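Local coordinates for protein ATP:cob(I)alamin adenosyltransferase, putative (Burkholderia thailandensis, PDB 2ZHZ) that probably transfers the adenosyl group of ATP to the cobalt of reduced cobalamin, yielding adenosylcobalamin and triphosphate, and works as a homotrimer, at residues B[92-96]-B[154-158]; B[84-89]-B[147-151]; B[121-125]-B[159-163]. One frame throughout, in Å; residues are numbered along the deposited sequence.

Interaction 1 (B[92-96]-B[154-158]); sequences LDGWL and RLSDL
The guanidinium of R154 meets the carboxylate of D93 at its edge, near its own plane, and the two planes are turned 41° from each other. Both carboxylate oxygens face NE: OD1 of D93 lies 2.9 Å from NE of R154 but the N-H points well off it (117°), while OD2 of D93 is reached more directly by the same NE at 3.3 Å. Each bond is weak taken singly, and together they make a salt bridge. A water, also at the edge of the guanidinium, donates to OD2 of D93 and accepts from NH2 of R154, closing a second path between the charges. The chain of R154 is extended from CG to NE, which carries NE out to the carboxylate of D93. Its other nitrogens are used as well: NH1 bonds to the carbonyl of R150, and NH2 forms a salt bridge with D14 of a neighbouring subunit.

The other flat group, the indole of W95, has CD2 of L92 at its edge, in plane, and CD2 of L158 approaching obliquely, 3.8 Å from CE3 of W95. Beneath the polar rim the leucines interlock. L92 sets CD1 3.7 Å from CB of R154 and crosses L158 at about a right angle. L96 lays CD2 3.5 Å from CA of L158 and also against the carboxylate carbon of D157, whose OD1 is held by R11 of the neighbouring subunit.

The segment axes run nearly parallel, 22° apart and 9.6 Å at closest approach. This is helix-bundle packing with an apolar seam and a charged margin. In this PduO-type adenosyltransferase that margin adjoins the intersubunit ATP site: D157 is a known magnesium-binding residue of the protein, though here its side chain stands about 6 Å from the bound magnesium ion.

Interaction 2 (B[84-89]-B[147-151]); sequences ITDAHL and APRRY
A147, at the start of helix 147-169, turns its methyl toward I84: CB of A147 lies 3.4 Å from the carbonyl O of I84 and 3.8 Å from CG2 of the same residue. The next inward-facing position is R150, whose chain bends at chi3 (72°) and brings the guanidinium across L89. One face of that group receives the methyl CD1 of L89, 3.6 Å above the plane and offset toward the rim, and the two side chains cross at about a right angle. D86 supplies an opposite charge nearby, yet its OD1 stays 4.4 Å from NH1 of R150, too far for a salt bridge. Instead both side chains bond to S6 of a neighbouring subunit, and NH2 of R150 reaches the carbonyl of I8 there.

Y151 completes the run. Its CG is anti to the backbone N (chi1 -177°), and this torsion sends the ring past H88, with OH bonded to D68 of helix 56-77. Three groups meet the ring obliquely: CG2 of I84, CB of H88 and CD2 of L89. That same leucine methyl also presses on the backbone, 3.4 Å from CA of Y151.

T85 N-caps helix 86-101 with a weak bond from A87 N to its OG1. The capped end lies beside the first turn of helix 147-169, while helix 56-77 adjoins both, its L72 packing against I84 and Y151.

Interaction 3 (B[121-125]-B[159-163]); sequences AHVCR and LFVLA
H122 and F160 cross obliquely, their ring planes 82° apart and CE1 of H122 3.8 Å from CD1 of F160. The phenyl carbon sits at the imidazole edge, while one imidazole face is covered by the methyl of A163, with CB only 3.3 Å from NE2 of H122.

R125 runs side by side with F160, pointing the same way, its guanidinium plane 87° from the phenyl. Contact is made by the aliphatic part: CD of R125, in plane at the ring edge, lies 3.7 Å from CB of F160. A bend at chi3 turns NE back to ND1 of H122, a 3.0 Å hydrogen bond in the imidazole plane that helps fix the ring's rotation. NH1 of R125 forms a salt bridge with D40 of a neighbouring subunit.

On the other flank L159 pushes CD1 against the backbone of C124 and 3.9 Å from its CB. The small pair A121 and A163, with CB atoms 3.9 Å apart, lets the backbones draw close.

With axes 170° apart and 8.4 Å at closest approach, this is an antiparallel helix pair of the adenosyltransferase bundle, set next to the nucleotide site: the side chain of R125 is about 4 Å from that of ATP-binding R129.

Helix 147-169 is common to all three contacts: its first turn serves interaction 2, its middle interaction 1, and the turn that follows interaction 3. Interactions 1 and 2 share helix 86-101 as well, and join where CD1 of L92 lies 3.3 Å from the carbonyl O of Y151. Interaction 3 uses a different side of the shared helix, facing helix 116-141, and touches interaction 1 where CG of R125 is 3.5 Å from the carbonyl O of S156. Interactions 2 and 3 do not touch, their centres being about 19 Å apart. Nearest side-chain distances to bound ATP are about 6 Å from D157, 8 Å from R125 and 9 Å from R150, and each contact also meets a neighbouring subunit.

Interaction 1 (B[92-96]-B[154-158])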
ATOM      1  N   LEU B  92      -0.811  13.261 -19.525  1.00 22.63           N
ATOM      2  CA  LEU B  92      -1.786  12.482 -18.770  1.00 21.31           C
ATOM      3  C   LEU B  92      -3.178  12.783 -19.316  1.00 20.99           C
ATOM      4  O   LEU B  92      -3.977  11.872 -19.532  1.00 20.74           O
ATOM      5  CB  LEU B  92      -1.739  12.834 -17.281  1.00 20.88           C
ATOM      6  CG  LEU B  92      -0.507  12.448 -16.460  1.00 21.88           C
ATOM      7  CD1 LEU B  92      -0.781  12.779 -15.004  1.00 20.80           C
ATOM      8  CD2 LEU B  92      -0.194  10.964 -16.608  1.00 21.86           C
ATOM      9  N   ASP B  93      -3.464  14.063 -19.538  1.00 21.51           N
ATOM     10  CA  ASP B  93      -4.762  14.468 -20.072  1.00 23.68           C
ATOM     11  C   ASP B  93      -4.987  13.834 -21.439  1.00 25.19           C
ATOM     12  O   ASP B  93      -6.116  13.511 -21.805  1.00 24.17           O
ATOM     13  CB  ASP B  93      -4.853  15.991 -20.207  1.00 25.59           C
ATOM     14  CG  ASP B  93      -5.034  16.690 -18.875  1.00 27.78           C
ATOM     15  OD1 ASP B  93      -5.361  16.010 -17.884  1.00 27.32           O
ATOM     16  OD2 ASP B  93      -4.862  17.927 -18.828  1.00 29.81           O
ATOM     17  N   GLY B  94      -3.904  13.667 -22.191  1.00 27.24           N
ATOM     18  CA  GLY B  94      -3.996  13.071 -23.512  1.00 25.50           C
ATOM     19  C   GLY B  94      -4.327  11.595 -23.432  1.00 25.14           C
ATOM     20  O   GLY B  94      -5.176  11.103 -24.174  1.00 22.64           O
ATOM     21  N   TRP B  95      -3.650  10.880 -22.538  1.00 22.31           N
ATOM     22  CA  TRP B  95      -3.913   9.460 -22.371  1.00 22.55           C
ATOM     23  C   TRP B  95      -5.346   9.268 -21.893  1.00 21.58           C
ATOM     24  O   TRP B  95      -6.020   8.319 -22.289  1.00 21.86           O
ATOM     25  CB  TRP B  95      -2.935   8.839 -21.368  1.00 24.18           C
ATOM     26  CG  TRP B  95      -1.567   8.595 -21.932  1.00 27.23           C
ATOM     27  CD1 TRP B  95      -1.265   8.149 -23.188  1.00 29.74           C
ATOM     28  CD2 TRP B  95      -0.318   8.708 -21.238  1.00 27.75           C
ATOM     29  NE1 TRP B  95       0.090   7.974 -23.318  1.00 29.88           N
ATOM     30  CE2 TRP B  95       0.697   8.309 -22.136  1.00 28.88           C
ATOM     31  CE3 TRP B  95       0.042   9.104 -19.944  1.00 26.99           C
ATOM     32  CZ2 TRP B  95       2.052   8.295 -21.783  1.00 30.56           C
ATOM     33  CZ3 TRP B  95       1.390   9.090 -19.591  1.00 28.17           C
ATOM     34  CH2 TRP B  95       2.378   8.687 -20.509  1.00 29.66           C
ATOM     35  N   LEU B  96      -5.810  10.175 -21.041  1.00 20.68           N
ATOM     36  CA  LEU B  96      -7.174  10.105 -20.535  1.00 20.79           C
ATOM     37  C   LEU B  96      -8.166  10.204 -21.689  1.00 22.86           C
ATOM     38  O   LEU B  96      -9.082   9.393 -21.798  1.00 19.18           O
ATOM     39  CB  LEU B  96      -7.439  11.238 -19.538  1.00 20.95           C
ATOM     40  CG  LEU B  96      -7.020  10.970 -18.091  1.00 21.91           C
ATOM     41  CD1 LEU B  96      -7.053  12.259 -17.291  1.00 19.93           C
ATOM     42  CD2 LEU B  96      -7.961   9.935 -17.479  1.00 19.61           C
ATOM     43  N   ARG B 154      -4.665  13.707 -11.804  1.00 18.85           N
ATOM     44  CA  ARG B 154      -4.957  13.138 -13.110  1.00 18.34           C
ATOM     45  C   ARG B 154      -4.591  11.663 -13.193  1.00 16.11           C
ATOM     46  O   ARG B 154      -5.301  10.881 -13.818  1.00 17.27           O
ATOM     47  CB  ARG B 154      -4.209  13.923 -14.194  1.00 19.90           C
ATOM     48  CG  ARG B 154      -4.787  15.302 -14.423  1.00 18.13           C
ATOM     49  CD  ARG B 154      -3.897  16.184 -15.293  1.00 21.59           C
ATOM     50  NE  ARG B 154      -4.562  17.460 -15.534  1.00 22.67           N
ATOM     51  CZ  ARG B 154      -4.889  18.320 -14.576  1.00 22.38           C
ATOM     52  NH1 ARG B 154      -4.599  18.052 -13.309  1.00 26.61           N
ATOM     53  NH2 ARG B 154      -5.548  19.431 -14.874  1.00 21.81           N
ATOM     54  N   LEU B 155      -3.488  11.280 -12.558  1.00 16.15           N
ATOM     55  CA  LEU B 155      -3.053   9.892 -12.602  1.00 16.57           C
ATOM     56  C   LEU B 155      -4.059   8.902 -12.007  1.00 15.16           C
ATOM     57  O   LEU B 155      -4.246   7.817 -12.556  1.00 16.43           O
ATOM     58  CB  LEU B 155      -1.695   9.730 -11.910  1.00 16.00           C
ATOM     59  CG  LEU B 155      -1.108   8.312 -11.937  1.00 15.92           C
ATOM     60  CD1 LEU B 155      -1.040   7.798 -13.372  1.00 16.16           C
ATOM     61  CD2 LEU B 155       0.276   8.323 -11.308  1.00 15.09           C
ATOM     62  N   SER B 156      -4.703   9.247 -10.895  1.00 16.90           N
ATOM     63  CA  SER B 156      -5.664   8.310 -10.313  1.00 16.04           C
ATOM     64  C   SER B 156      -6.831   8.133 -11.280  1.00 16.71           C
ATOM     65  O   SER B 156      -7.391   7.045 -11.402  1.00 17.04           O
ATOM     66  CB  SER B 156      -6.161   8.785  -8.936  1.00 20.12           C
ATOM     67  OG  SER B 156      -6.936   9.964  -9.010  1.00 20.27           O
ATOM     68  N   ASP B 157      -7.182   9.207 -11.979  1.00 15.64           N
ATOM     69  CA  ASP B 157      -8.261   9.167 -12.963  1.00 18.54           C
ATOM     70  C   ASP B 157      -7.829   8.215 -14.082  1.00 17.17           C
ATOM     71  O   ASP B 157      -8.582   7.323 -14.474  1.00 18.25           O
ATOM     72  CB  ASP B 157      -8.502  10.579 -13.514  1.00 20.51           C
ATOM     73  CG  ASP B 157      -9.742  10.680 -14.400  1.00 24.44           C
ATOM     74  OD1 ASP B 157     -10.009  11.798 -14.889  1.00 23.04           O
ATOM     75  OD2 ASP B 157     -10.448   9.669 -14.612  1.00 22.89           O
ATOM     76  N   LEU B 158      -6.605   8.391 -14.581  1.00 16.90           N
ATOM     77  CA  LEU B 158      -6.092   7.543 -15.656  1.00 16.92           C
ATOM     78  C   LEU B 158      -5.970   6.079 -15.231  1.00 17.14           C
ATOM     79  O   LEU B 158      -6.189   5.170 -16.033  1.00 14.52           O
ATOM     80  CB  LEU B 158      -4.726   8.052 -16.138  1.00 15.97           C
ATOM     81  CG  LEU B 158      -4.071   7.231 -17.253  1.00 16.60           C
ATOM     82  CD1 LEU B 158      -5.016   7.153 -18.452  1.00 18.25           C
ATOM     83  CD2 LEU B 158      -2.747   7.873 -17.660  1.00 18.00           C
TER
HETATM   84  O   HOH W   1      -6.659  19.421 -17.470  1.00 33.30           O

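Interaction 2 (B[84-89]-B[147-151])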
ATOM      1  N   ILE B  84       8.156  18.540 -12.619  1.00 25.59           N
ATOM      2  CA  ILE B  84       6.859  18.295 -13.247  1.00 27.44           C
ATOM      3  C   ILE B  84       6.356  19.577 -13.902  1.00 25.44           C
ATOM      4  O   ILE B  84       6.201  20.598 -13.240  1.00 26.62           O
ATOM      5  CB  ILE B  84       5.827  17.806 -12.209  1.00 27.34           C
ATOM      6  CG1 ILE B  84       6.380  16.581 -11.475  1.00 23.74           C
ATOM      7  CG2 ILE B  84       4.509  17.470 -12.893  1.00 25.10           C
ATOM      8  CD1 ILE B  84       6.814  15.451 -12.386  1.00 23.79           C
ATOM      9  N   THR B  85       6.095  19.507 -15.205  1.00 27.35           N
ATOM     10  CA  THR B  85       5.638  20.661 -15.978  1.00 27.95           C
ATOM     11  C   THR B  85       4.279  20.442 -16.643  1.00 28.50           C
ATOM     12  O   THR B  85       3.663  19.387 -16.495  1.00 26.60           O
ATOM     13  CB  THR B  85       6.638  20.982 -17.091  1.00 29.49           C
ATOM     14  OG1 THR B  85       6.649  19.906 -18.038  1.00 28.04           O
ATOM     15  CG2 THR B  85       8.044  21.142 -16.519  1.00 34.51           C
ATOM     16  N   ASP B  86       3.817  21.447 -17.384  1.00 29.19           N
ATOM     17  CA  ASP B  86       2.542  21.336 -18.084  1.00 28.73           C
ATOM     18  C   ASP B  86       2.611  20.179 -19.068  1.00 27.43           C
ATOM     19  O   ASP B  86       1.605  19.527 -19.347  1.00 29.54           O
ATOM     20  CB  ASP B  86       2.214  22.623 -18.846  1.00 30.83           C
ATOM     21  CG  ASP B  86       1.724  23.732 -17.939  1.00 32.70           C
ATOM     22  OD1 ASP B  86       1.332  23.439 -16.791  1.00 32.74           O
ATOM     23  OD2 ASP B  86       1.715  24.901 -18.382  1.00 35.51           O
ATOM     24  N   ALA B  87       3.805  19.927 -19.590  1.00 25.90           N
ATOM     25  CA  ALA B  87       4.007  18.844 -20.541  1.00 26.65           C
ATOM     26  C   ALA B  87       3.584  17.517 -19.915  1.00 26.75           C
ATOM     27  O   ALA B  87       2.950  16.683 -20.564  1.00 23.80           O
ATOM     28  CB  ALA B  87       5.472  18.783 -20.953  1.00 28.22           C
ATOM     29  N   HIS B  88       3.948  17.325 -18.652  1.00 25.91           N
ATOM     30  CA  HIS B  88       3.604  16.105 -17.931  1.00 23.39           C
ATOM     31  C   HIS B  88       2.091  15.994 -17.766  1.00 22.02           C
ATOM     32  O   HIS B  88       1.511  14.938 -17.996  1.00 23.16           O
ATOM     33  CB  HIS B  88       4.269  16.098 -16.553  1.00 23.40           C
ATOM     34  CG  HIS B  88       5.760  15.985 -16.605  1.00 26.03           C
ATOM     35  ND1 HIS B  88       6.408  14.791 -16.835  1.00 29.23           N
ATOM     36  CD2 HIS B  88       6.731  16.919 -16.472  1.00 23.62           C
ATOM     37  CE1 HIS B  88       7.713  14.994 -16.840  1.00 27.58           C
ATOM     38  NE2 HIS B  88       7.934  16.277 -16.622  1.00 28.53           N
ATOM     39  N   LEU B  89       1.462  17.091 -17.365  1.00 20.63           N
ATOM     40  CA  LEU B  89       0.021  17.117 -17.170  1.00 21.65           C
ATOM     41  C   LEU B  89      -0.721  16.945 -18.494  1.00 23.83           C
ATOM     42  O   LEU B  89      -1.775  16.305 -18.549  1.00 21.88           O
ATOM     43  CB  LEU B  89      -0.397  18.438 -16.518  1.00 21.88           C
ATOM     44  CG  LEU B  89       0.260  18.767 -15.176  1.00 25.28           C
ATOM     45  CD1 LEU B  89      -0.246  20.116 -14.688  1.00 24.00           C
ATOM     46  CD2 LEU B  89      -0.057  17.674 -14.160  1.00 22.93           C
ATOM     47  N   ALA B 147       1.940  21.666  -9.563  1.00 24.37           N
ATOM     48  CA  ALA B 147       2.089  20.585 -10.532  1.00 22.72           C
ATOM     49  C   ALA B 147       2.033  19.160  -9.957  1.00 22.55           C
ATOM     50  O   ALA B 147       1.296  18.315 -10.469  1.00 22.28           O
ATOM     51  CB  ALA B 147       3.376  20.777 -11.328  1.00 21.90           C
ATOM     52  N   PRO B 148       2.809  18.871  -8.897  1.00 22.00           N
ATOM     53  CA  PRO B 148       2.796  17.525  -8.307  1.00 20.20           C
ATOM     54  C   PRO B 148       1.382  17.064  -7.957  1.00 20.30           C
ATOM     55  O   PRO B 148       0.975  15.949  -8.277  1.00 19.08           O
ATOM     56  CB  PRO B 148       3.672  17.689  -7.068  1.00 20.24           C
ATOM     57  CG  PRO B 148       4.669  18.728  -7.512  1.00 19.86           C
ATOM     58  CD  PRO B 148       3.790  19.734  -8.212  1.00 20.22           C
ATOM     59  N   ARG B 149       0.652  17.953  -7.295  1.00 18.86           N
ATOM     60  CA  ARG B 149      -0.725  17.740  -6.868  1.00 22.20           C
ATOM     61  C   ARG B 149      -1.626  17.496  -8.085  1.00 22.15           C
ATOM     62  O   ARG B 149      -2.435  16.558  -8.118  1.00 18.43           O
ATOM     63  CB  ARG B 149      -1.164  18.998  -6.119  1.00 27.08           C
ATOM     64  CG  ARG B 149      -2.510  18.984  -5.481  1.00 31.65           C
ATOM     65  CD  ARG B 149      -2.688  20.253  -4.653  1.00 31.50           C
ATOM     66  NE  ARG B 149      -2.791  21.465  -5.467  1.00 32.52           N
ATOM     67  CZ  ARG B 149      -2.170  22.610  -5.187  1.00 33.17           C
ATOM     68  NH1 ARG B 149      -1.392  22.703  -4.118  1.00 34.11           N
ATOM     69  NH2 ARG B 149      -2.343  23.671  -5.962  1.00 31.84           N
ATOM     70  N   ARG B 150      -1.483  18.354  -9.088  1.00 20.50           N
ATOM     71  CA  ARG B 150      -2.287  18.240 -10.298  1.00 20.75           C
ATOM     72  C   ARG B 150      -1.957  16.975 -11.068  1.00 17.31           C
ATOM     73  O   ARG B 150      -2.828  16.390 -11.717  1.00 19.21           O
ATOM     74  CB  ARG B 150      -2.065  19.459 -11.194  1.00 20.32           C
ATOM     75  CG  ARG B 150      -2.402  20.778 -10.524  1.00 22.67           C
ATOM     76  CD  ARG B 150      -2.196  21.939 -11.486  1.00 26.74           C
ATOM     77  NE  ARG B 150      -3.227  21.979 -12.523  1.00 28.10           N
ATOM     78  CZ  ARG B 150      -3.108  22.640 -13.670  1.00 27.79           C
ATOM     79  NH1 ARG B 150      -1.997  23.316 -13.937  1.00 24.08           N
ATOM     80  NH2 ARG B 150      -4.103  22.634 -14.546  1.00 27.74           N
ATOM     81  N   TYR B 151      -0.700  16.547 -10.990  1.00 15.61           N
ATOM     82  CA  TYR B 151      -0.268  15.348 -11.693  1.00 16.96           C
ATOM     83  C   TYR B 151      -0.914  14.083 -11.122  1.00 17.55           C
ATOM     84  O   TYR B 151      -1.496  13.293 -11.865  1.00 17.36           O
ATOM     85  CB  TYR B 151       1.254  15.208 -11.635  1.00 16.93           C
ATOM     86  CG  TYR B 151       1.765  14.015 -12.407  1.00 18.13           C
ATOM     87  CD1 TYR B 151       2.174  14.140 -13.737  1.00 18.47           C
ATOM     88  CD2 TYR B 151       1.794  12.748 -11.825  1.00 19.18           C
ATOM     89  CE1 TYR B 151       2.596  13.029 -14.467  1.00 17.62           C
ATOM     90  CE2 TYR B 151       2.209  11.637 -12.541  1.00 16.35           C
ATOM     91  CZ  TYR B 151       2.604  11.779 -13.861  1.00 18.44           C
ATOM     92  OH  TYR B 151       2.974  10.668 -14.573  1.00 16.77           O
TER

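Interaction 3 (B[121-125]-B[159-163])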
ATOM      1  N   ALA B 121      -4.537  -2.380 -11.174  1.00 14.07           N
ATOM      2  CA  ALA B 121      -4.611  -0.986 -11.587  1.00 14.35           C
ATOM      3  C   ALA B 121      -5.430  -0.198 -10.564  1.00 14.02           C
ATOM      4  O   ALA B 121      -5.133   0.967 -10.281  1.00 12.67           O
ATOM      5  CB  ALA B 121      -5.249  -0.877 -12.974  1.00 16.68           C
ATOM      6  N   HIS B 122      -6.459  -0.836 -10.007  1.00 14.28           N
ATOM      7  CA  HIS B 122      -7.294  -0.175  -9.006  1.00 12.72           C
ATOM      8  C   HIS B 122      -6.524   0.018  -7.703  1.00 13.83           C
ATOM      9  O   HIS B 122      -6.742   0.997  -6.993  1.00 13.62           O
ATOM     10  CB  HIS B 122      -8.579  -0.972  -8.765  1.00 13.06           C
ATOM     11  CG  HIS B 122      -9.665  -0.659  -9.744  1.00 16.50           C
ATOM     12  ND1 HIS B 122     -10.317   0.556  -9.765  1.00 16.57           N
ATOM     13  CD2 HIS B 122     -10.186  -1.381 -10.765  1.00 17.65           C
ATOM     14  CE1 HIS B 122     -11.190   0.568 -10.757  1.00 18.61           C
ATOM     15  NE2 HIS B 122     -11.130  -0.596 -11.379  1.00 14.41           N
ATOM     16  N   VAL B 123      -5.633  -0.915  -7.384  1.00 13.60           N
ATOM     17  CA  VAL B 123      -4.817  -0.768  -6.183  1.00 13.47           C
ATOM     18  C   VAL B 123      -3.896   0.429  -6.438  1.00 15.40           C
ATOM     19  O   VAL B 123      -3.713   1.278  -5.566  1.00 16.31           O
ATOM     20  CB  VAL B 123      -3.973  -2.033  -5.900  1.00 12.86           C
ATOM     21  CG1 VAL B 123      -2.867  -1.713  -4.888  1.00 13.93           C
ATOM     22  CG2 VAL B 123      -4.877  -3.145  -5.346  1.00 10.92           C
ATOM     23  N   CYS B 124      -3.326   0.503  -7.639  1.00 14.97           N
ATOM     24  CA  CYS B 124      -2.450   1.621  -7.985  1.00 14.41           C
ATOM     25  C   CYS B 124      -3.227   2.929  -7.844  1.00 13.75           C
ATOM     26  O   CYS B 124      -2.713   3.915  -7.315  1.00 13.99           O
ATOM     27  CB  CYS B 124      -1.927   1.487  -9.424  1.00 12.60           C
ATOM     28  SG  CYS B 124      -0.747   0.142  -9.665  1.00 16.18           S
ATOM     29  N   ARG B 125      -4.469   2.924  -8.319  1.00 12.27           N
ATOM     30  CA  ARG B 125      -5.334   4.095  -8.246  1.00 12.21           C
ATOM     31  C   ARG B 125      -5.497   4.576  -6.803  1.00 12.61           C
ATOM     32  O   ARG B 125      -5.329   5.764  -6.517  1.00 12.71           O
ATOM     33  CB  ARG B 125      -6.708   3.767  -8.850  1.00 11.88           C
ATOM     34  CG  ARG B 125      -7.769   4.858  -8.703  1.00 11.66           C
ATOM     35  CD  ARG B 125      -9.108   4.371  -9.248  1.00 13.98           C
ATOM     36  NE  ARG B 125      -9.596   3.209  -8.504  1.00 18.81           N
ATOM     37  CZ  ARG B 125     -10.179   3.278  -7.312  1.00 20.33           C
ATOM     38  NH1 ARG B 125     -10.359   4.458  -6.725  1.00 17.54           N
ATOM     39  NH2 ARG B 125     -10.571   2.170  -6.697  1.00 18.75           N
ATOM     40  N   LEU B 159      -5.609   5.845 -13.973  1.00 15.08           N
ATOM     41  CA  LEU B 159      -5.488   4.477 -13.485  1.00 15.29           C
ATOM     42  C   LEU B 159      -6.870   3.817 -13.460  1.00 15.51           C
ATOM     43  O   LEU B 159      -7.007   2.621 -13.737  1.00 15.92           O
ATOM     44  CB  LEU B 159      -4.829   4.474 -12.099  1.00 14.22           C
ATOM     45  CG  LEU B 159      -3.319   4.748 -12.185  1.00 15.71           C
ATOM     46  CD1 LEU B 159      -2.742   5.028 -10.808  1.00 12.88           C
ATOM     47  CD2 LEU B 159      -2.626   3.543 -12.837  1.00 15.68           C
ATOM     48  N   PHE B 160      -7.895   4.603 -13.141  1.00 14.79           N
ATOM     49  CA  PHE B 160      -9.266   4.102 -13.132  1.00 15.07           C
ATOM     50  C   PHE B 160      -9.621   3.720 -14.572  1.00 15.75           C
ATOM     51  O   PHE B 160     -10.152   2.644 -14.838  1.00 16.52           O
ATOM     52  CB  PHE B 160     -10.219   5.197 -12.652  1.00 13.98           C
ATOM     53  CG  PHE B 160     -11.671   4.803 -12.685  1.00 20.73           C
ATOM     54  CD1 PHE B 160     -12.235   4.070 -11.646  1.00 22.47           C
ATOM     55  CD2 PHE B 160     -12.482   5.185 -13.753  1.00 22.89           C
ATOM     56  CE1 PHE B 160     -13.591   3.722 -11.664  1.00 22.15           C
ATOM     57  CE2 PHE B 160     -13.834   4.846 -13.786  1.00 22.98           C
ATOM     58  CZ  PHE B 160     -14.392   4.112 -12.737  1.00 24.12           C
ATOM     59  N   VAL B 161      -9.313   4.619 -15.501  1.00 15.31           N
ATOM     60  CA  VAL B 161      -9.602   4.392 -16.913  1.00 16.29           C
ATOM     61  C   VAL B 161      -8.846   3.190 -17.463  1.00 16.24           C
ATOM     62  O   VAL B 161      -9.407   2.385 -18.203  1.00 16.62           O
ATOM     63  CB  VAL B 161      -9.264   5.644 -17.746  1.00 18.84           C
ATOM     64  CG1 VAL B 161      -9.488   5.368 -19.234  1.00 20.84           C
ATOM     65  CG2 VAL B 161     -10.136   6.799 -17.296  1.00 16.22           C
ATOM     66  N   LEU B 162      -7.576   3.056 -17.090  1.00 16.09           N
ATOM     67  CA  LEU B 162      -6.782   1.936 -17.566  1.00 17.55           C
ATOM     68  C   LEU B 162      -7.296   0.621 -17.005  1.00 16.81           C
ATOM     69  O   LEU B 162      -7.164  -0.423 -17.644  1.00 19.12           O
ATOM     70  CB  LEU B 162      -5.305   2.128 -17.211  1.00 16.84           C
ATOM     71  CG  LEU B 162      -4.576   3.244 -17.964  1.00 20.79           C
ATOM     72  CD1 LEU B 162      -3.122   3.263 -17.531  1.00 22.19           C
ATOM     73  CD2 LEU B 162      -4.672   3.019 -19.480  1.00 22.87           C
ATOM     74  N   ALA B 163      -7.886   0.659 -15.812  1.00 17.19           N
ATOM     75  CA  ALA B 163      -8.439  -0.560 -15.228  1.00 16.40           C
ATOM     76  C   ALA B 163      -9.575  -1.052 -16.135  1.00 17.12           C
ATOM     77  O   ALA B 163      -9.695  -2.247 -16.400  1.00 17.78           O
ATOM     78  CB  ALA B 163      -8.964  -0.287 -13.814  1.00 13.35           C
TER